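Local atomic coordinates of ARF-like GTPase (Chlamydomonas reinhardtii, PDB entry 4M9Q), a protein that belongs to the ADP-ribosylation factor family of small P-loop GTPases and binds phosphoaminophosphonic acid-guanylate ester together with a magnesium ion. Residues G16-L21 with G37-T42. Sequence-based numbering, arbitrary orientation.
Sequences GKTTLL and GFNSTT. With MG (magnesium ion), chain E; GNP (phosphoaminophosphonic acid-guanylate ester), chain D.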
ATOM      1  N   GLY A  16      -5.881  -7.724   4.297  1.00 29.93           N
ATOM      2  CA  GLY A  16      -4.813  -8.083   5.228  1.00 31.30           C
ATOM      3  C   GLY A  16      -3.773  -7.027   5.485  1.00 30.98           C
ATOM      4  O   GLY A  16      -2.660  -7.386   5.854  1.00 29.41           O
ATOM      5  N   LYS A  17      -4.151  -5.747   5.353  1.00 31.36           N
ATOM      6  CA  LYS A  17      -3.214  -4.627   5.434  1.00 29.73           C
ATOM      7  C   LYS A  17      -2.685  -4.510   6.848  1.00 32.87           C
ATOM      8  O   LYS A  17      -1.471  -4.469   7.077  1.00 34.35           O
ATOM      9  CB  LYS A  17      -3.902  -3.327   5.091  1.00 28.88           C
ATOM     10  CG  LYS A  17      -4.535  -3.301   3.728  1.00 29.80           C
ATOM     11  CD  LYS A  17      -5.243  -1.974   3.424  1.00 30.87           C
ATOM     12  CE  LYS A  17      -6.549  -1.843   4.198  1.00 32.85           C
ATOM     13  NZ  LYS A  17      -7.590  -2.776   3.708  1.00 34.96           N
ATOM     14  N   THR A  18      -3.592  -4.448   7.821  1.00 34.31           N
ATOM     15  CA  THR A  18      -3.163  -4.288   9.192  1.00 33.90           C
ATOM     16  C   THR A  18      -2.273  -5.467   9.624  1.00 35.70           C
ATOM     17  O   THR A  18      -1.231  -5.259  10.232  1.00 37.28           O
ATOM     18  CB  THR A  18      -4.362  -4.030  10.100  1.00 34.29           C
ATOM     19  OG1 THR A  18      -5.064  -2.883   9.608  1.00 33.76           O
ATOM     20  CG2 THR A  18      -3.965  -3.723  11.568  1.00 33.88           C
ATOM     21  N   THR A  19      -2.630  -6.690   9.242  1.00 36.42           N
ATOM     22  CA  THR A  19      -1.818  -7.870   9.576  1.00 35.83           C
ATOM     23  C   THR A  19      -0.455  -7.786   8.885  1.00 36.22           C
ATOM     24  O   THR A  19       0.570  -8.124   9.433  1.00 35.33           O
ATOM     25  CB  THR A  19      -2.542  -9.152   9.168  1.00 35.92           C
ATOM     26  OG1 THR A  19      -3.893  -9.120   9.681  1.00 35.26           O
ATOM     27  CG2 THR A  19      -1.818 -10.430   9.707  1.00 36.11           C
ATOM     28  N   LEU A  20      -0.453  -7.289   7.664  1.00 35.57           N
ATOM     29  CA  LEU A  20       0.776  -7.166   6.910  1.00 34.49           C
ATOM     30  C   LEU A  20       1.681  -6.123   7.551  1.00 35.06           C
ATOM     31  O   LEU A  20       2.864  -6.333   7.771  1.00 35.47           O
ATOM     32  CB  LEU A  20       0.453  -6.828   5.473  1.00 34.17           C
ATOM     33  CG  LEU A  20       1.649  -6.859   4.539  1.00 35.45           C
ATOM     34  CD1 LEU A  20       1.181  -7.373   3.175  1.00 36.83           C
ATOM     35  CD2 LEU A  20       2.266  -5.468   4.483  1.00 29.75           C
ATOM     36  N   LEU A  21       1.101  -5.025   7.963  1.00 38.04           N
ATOM     37  CA  LEU A  21       1.886  -4.026   8.651  1.00 37.32           C
ATOM     38  C   LEU A  21       2.503  -4.542   9.923  1.00 40.27           C
ATOM     39  O   LEU A  21       3.676  -4.324  10.147  1.00 46.37           O
ATOM     40  CB  LEU A  21       1.033  -2.829   8.994  1.00 37.84           C
ATOM     41  CG  LEU A  21       1.883  -1.670   9.501  1.00 40.43           C
ATOM     42  CD1 LEU A  21       3.070  -1.492   8.532  1.00 39.09           C
ATOM     43  CD2 LEU A  21       1.049  -0.416   9.678  1.00 37.84           C
ATOM     44  N   GLY A  37     -10.206   3.902  10.859  1.00 46.85           N
ATOM     45  CA  GLY A  37      -9.413   5.101  11.048  1.00 47.44           C
ATOM     46  C   GLY A  37      -8.140   4.731  10.330  1.00 44.62           C
ATOM     47  O   GLY A  37      -8.219   4.260   9.159  1.00 41.07           O
ATOM     48  N   PHE A  38      -7.014   4.881  11.034  1.00 42.94           N
ATOM     49  CA  PHE A  38      -5.768   4.352  10.581  1.00 42.68           C
ATOM     50  C   PHE A  38      -4.720   4.062  11.681  1.00 44.83           C
ATOM     51  O   PHE A  38      -4.746   4.615  12.818  1.00 45.76           O
ATOM     52  CB  PHE A  38      -5.165   5.328   9.574  1.00 43.46           C
ATOM     53  CG  PHE A  38      -4.549   6.553  10.195  1.00 43.57           C
ATOM     54  CD1 PHE A  38      -3.213   6.546  10.599  1.00 45.05           C
ATOM     55  CD2 PHE A  38      -5.267   7.699  10.332  1.00 45.59           C
ATOM     56  CE1 PHE A  38      -2.620   7.687  11.168  1.00 46.22           C
ATOM     57  CE2 PHE A  38      -4.694   8.840  10.922  1.00 49.33           C
ATOM     58  CZ  PHE A  38      -3.362   8.834  11.326  1.00 47.41           C
ATOM     59  N   ASN A  39      -3.780   3.213  11.290  1.00 42.91           N
ATOM     60  CA  ASN A  39      -2.592   2.904  12.060  1.00 45.77           C
ATOM     61  C   ASN A  39      -1.410   3.523  11.301  1.00 45.40           C
ATOM     62  O   ASN A  39      -1.434   3.626  10.084  1.00 45.34           O
ATOM     63  CB  ASN A  39      -2.462   1.374  12.146  1.00 47.10           C
ATOM     64  CG  ASN A  39      -3.745   0.693  12.681  1.00 49.65           C
ATOM     65  OD1 ASN A  39      -4.220   1.004  13.771  1.00 51.91           O
ATOM     66  ND2 ASN A  39      -4.279  -0.261  11.924  1.00 48.63           N
ATOM     67  N   SER A  40      -0.363   3.895  12.011  1.00 50.87           N
ATOM     68  CA  SER A  40       0.770   4.643  11.464  1.00 51.44           C
ATOM     69  C   SER A  40       1.976   4.081  12.126  1.00 52.08           C
ATOM     70  O   SER A  40       2.010   4.016  13.335  1.00 57.94           O
ATOM     71  CB  SER A  40       0.606   6.116  11.863  1.00 57.08           C
ATOM     72  OG  SER A  40       1.735   6.921  11.638  1.00 63.95           O
ATOM     73  N   THR A  41       2.983   3.686  11.370  1.00 54.21           N
ATOM     74  CA  THR A  41       4.255   3.332  11.988  1.00 58.46           C
ATOM     75  C   THR A  41       5.434   3.680  11.075  1.00 52.33           C
ATOM     76  O   THR A  41       5.252   4.133   9.963  1.00 52.45           O
ATOM     77  CB  THR A  41       4.253   1.853  12.367  1.00 63.43           C
ATOM     78  OG1 THR A  41       5.190   1.134  11.576  1.00 75.67           O
ATOM     79  CG2 THR A  41       2.897   1.279  12.101  1.00 73.73           C
ATOM     80  N   THR A  42       6.631   3.443  11.582  1.00 49.81           N
ATOM     81  CA  THR A  42       7.849   3.780  10.912  1.00 50.86           C
ATOM     82  C   THR A  42       8.743   2.567  10.794  1.00 48.14           C
ATOM     83  O   THR A  42       8.809   1.765  11.701  1.00 49.53           O
ATOM     84  CB  THR A  42       8.565   4.889  11.656  1.00 54.36           C
ATOM     85  OG1 THR A  42       7.857   6.117  11.443  1.00 53.66           O
ATOM     86  CG2 THR A  42       9.999   5.021  11.145  1.00 59.15           C
TER
HETATM   87 MG    MG E 302      -6.863  -2.830   9.045  1.00 38.70          MG
HETATM   88  PG  GNP D 301      -9.573  -3.296   7.096  1.00 34.29           P
HETATM   89  O1G GNP D 301      -8.768  -2.774   8.400  1.00 36.53           O
HETATM   90  O2G GNP D 301      -9.072  -2.585   5.791  1.00 36.00           O
HETATM   91  O3G GNP D 301     -11.074  -3.159   7.411  1.00 40.23           O
HETATM   92  N3B GNP D 301      -9.109  -4.914   6.859  1.00 32.68           N
HETATM   93  PB  GNP D 301      -7.456  -5.257   6.786  1.00 29.89           P
HETATM   94  O1B GNP D 301      -6.580  -4.319   7.767  1.00 29.23           O
HETATM   95  O2B GNP D 301      -7.064  -5.134   5.340  1.00 29.08           O
HETATM   96  O3A GNP D 301      -7.449  -6.788   7.211  1.00 32.94           O
HETATM   97  PA  GNP D 301      -6.719  -7.458   8.455  1.00 34.67           P
HETATM   98  O1A GNP D 301      -7.538  -6.956   9.580  1.00 37.88           O
HETATM   99  O2A GNP D 301      -5.263  -7.181   8.326  1.00 31.68           O
HETATM  100  O5' GNP D 301      -7.025  -8.986   8.105  1.00 34.61           O
HETATM  101  C5' GNP D 301      -8.380  -9.383   7.786  1.00 36.04           C
HETATM  102  C4' GNP D 301      -8.611 -10.871   8.161  1.00 36.68           C
HETATM  103  O4' GNP D 301      -7.723 -11.639   7.335  1.00 35.44           O
HETATM  104  C3' GNP D 301      -8.163 -11.236   9.569  1.00 37.61           C
HETATM  105  O3' GNP D 301      -8.777 -12.430  10.050  1.00 42.29           O
HETATM  106  C2' GNP D 301      -6.736 -11.632   9.400  1.00 36.14           C
HETATM  107  O2' GNP D 301      -6.244 -12.500  10.378  1.00 36.51           O
HETATM  108  C1' GNP D 301      -6.816 -12.395   8.115  1.00 35.78           C
HETATM  109  N9  GNP D 301      -5.556 -12.559   7.386  1.00 35.21           N
HETATM  110  C8  GNP D 301      -4.700 -11.577   7.108  1.00 34.66           C
HETATM  111  N7  GNP D 301      -3.679 -12.034   6.371  1.00 33.64           N
HETATM  112  C5  GNP D 301      -3.872 -13.345   6.187  1.00 34.83           C
HETATM  113  C6  GNP D 301      -3.110 -14.404   5.504  1.00 35.37           C
HETATM  114  O6  GNP D 301      -2.028 -14.171   4.933  1.00 34.49           O
HETATM  115  N1  GNP D 301      -3.630 -15.613   5.506  1.00 39.16           N
HETATM  116  C2  GNP D 301      -4.819 -15.910   6.119  1.00 39.52           C
HETATM  117  N2  GNP D 301      -5.226 -17.180   6.066  1.00 40.67           N
HETATM  118  N3  GNP D 301      -5.580 -14.994   6.773  1.00 39.10           N
HETATM  119  C4  GNP D 301      -5.119 -13.701   6.856  1.00 36.66           C
HETATM  120  O   HOH W   1      -7.358  -4.307  10.433  1.00 33.20           O
HETATM  121  O   HOH W   2      -6.403  -1.413   7.657  1.00 34.85           O
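The magnesium-bearing face of the nucleotide site in this ARF-like GTPase is where Thr18, at the start of helix 17-24, meets Asn39 on strand 38-45. The methyl CG2 of Thr18 lies 3.5 Å from ND2 of Asn39, the two side chains crossing at about a right angle. Thr18 divides its labour: with chi1 at -56°, its OG1 sits beside the backbone N and binds magnesium at 1.9 Å, while CG2, anti to that N, faces Asn39. The two polar ends are nevertheless linked, since Thr18 OG1 and Asn39 ND2 both hydrogen-bond to OD2 of Asp54 on the adjacent strand 48-55, a second-shell carboxylate well placed to fix the direction of the metal-binding hydroxyl. Thr35 supplies another ligand of the metal, from the segment leading into the strand.

Residues Gly16 to Thr18 close the P-loop (Walker A motif), and the phosphates are gripped where the helix begins. O2B of GNP accepts bonds from the amides of Gly16 and Lys17 and from Lys17 NZ, whose chain bends at chi3 and chi4 to reach O2G as well, 2.6 Å from NZ. Such a concentration of donors, added to the helix N-terminus, would be expected to offset much of the phosphate charge. The next residue after Thr18, Thr19, holds O2A of GNP through both its amide and OG1, the latter at 2.7 Å.

Farther along the same helix the contact turns apolar. CD2 of Leu21 and CG2 of Thr41 meet tip to tip at 3.5 Å, and Thr41 also touches Gln25. Strand 38-45, at one margin of the mixed sheet, pairs antiparallel with 48-55 through backbone bonds between Asn39 and Asp54 and between Thr41 and Val52.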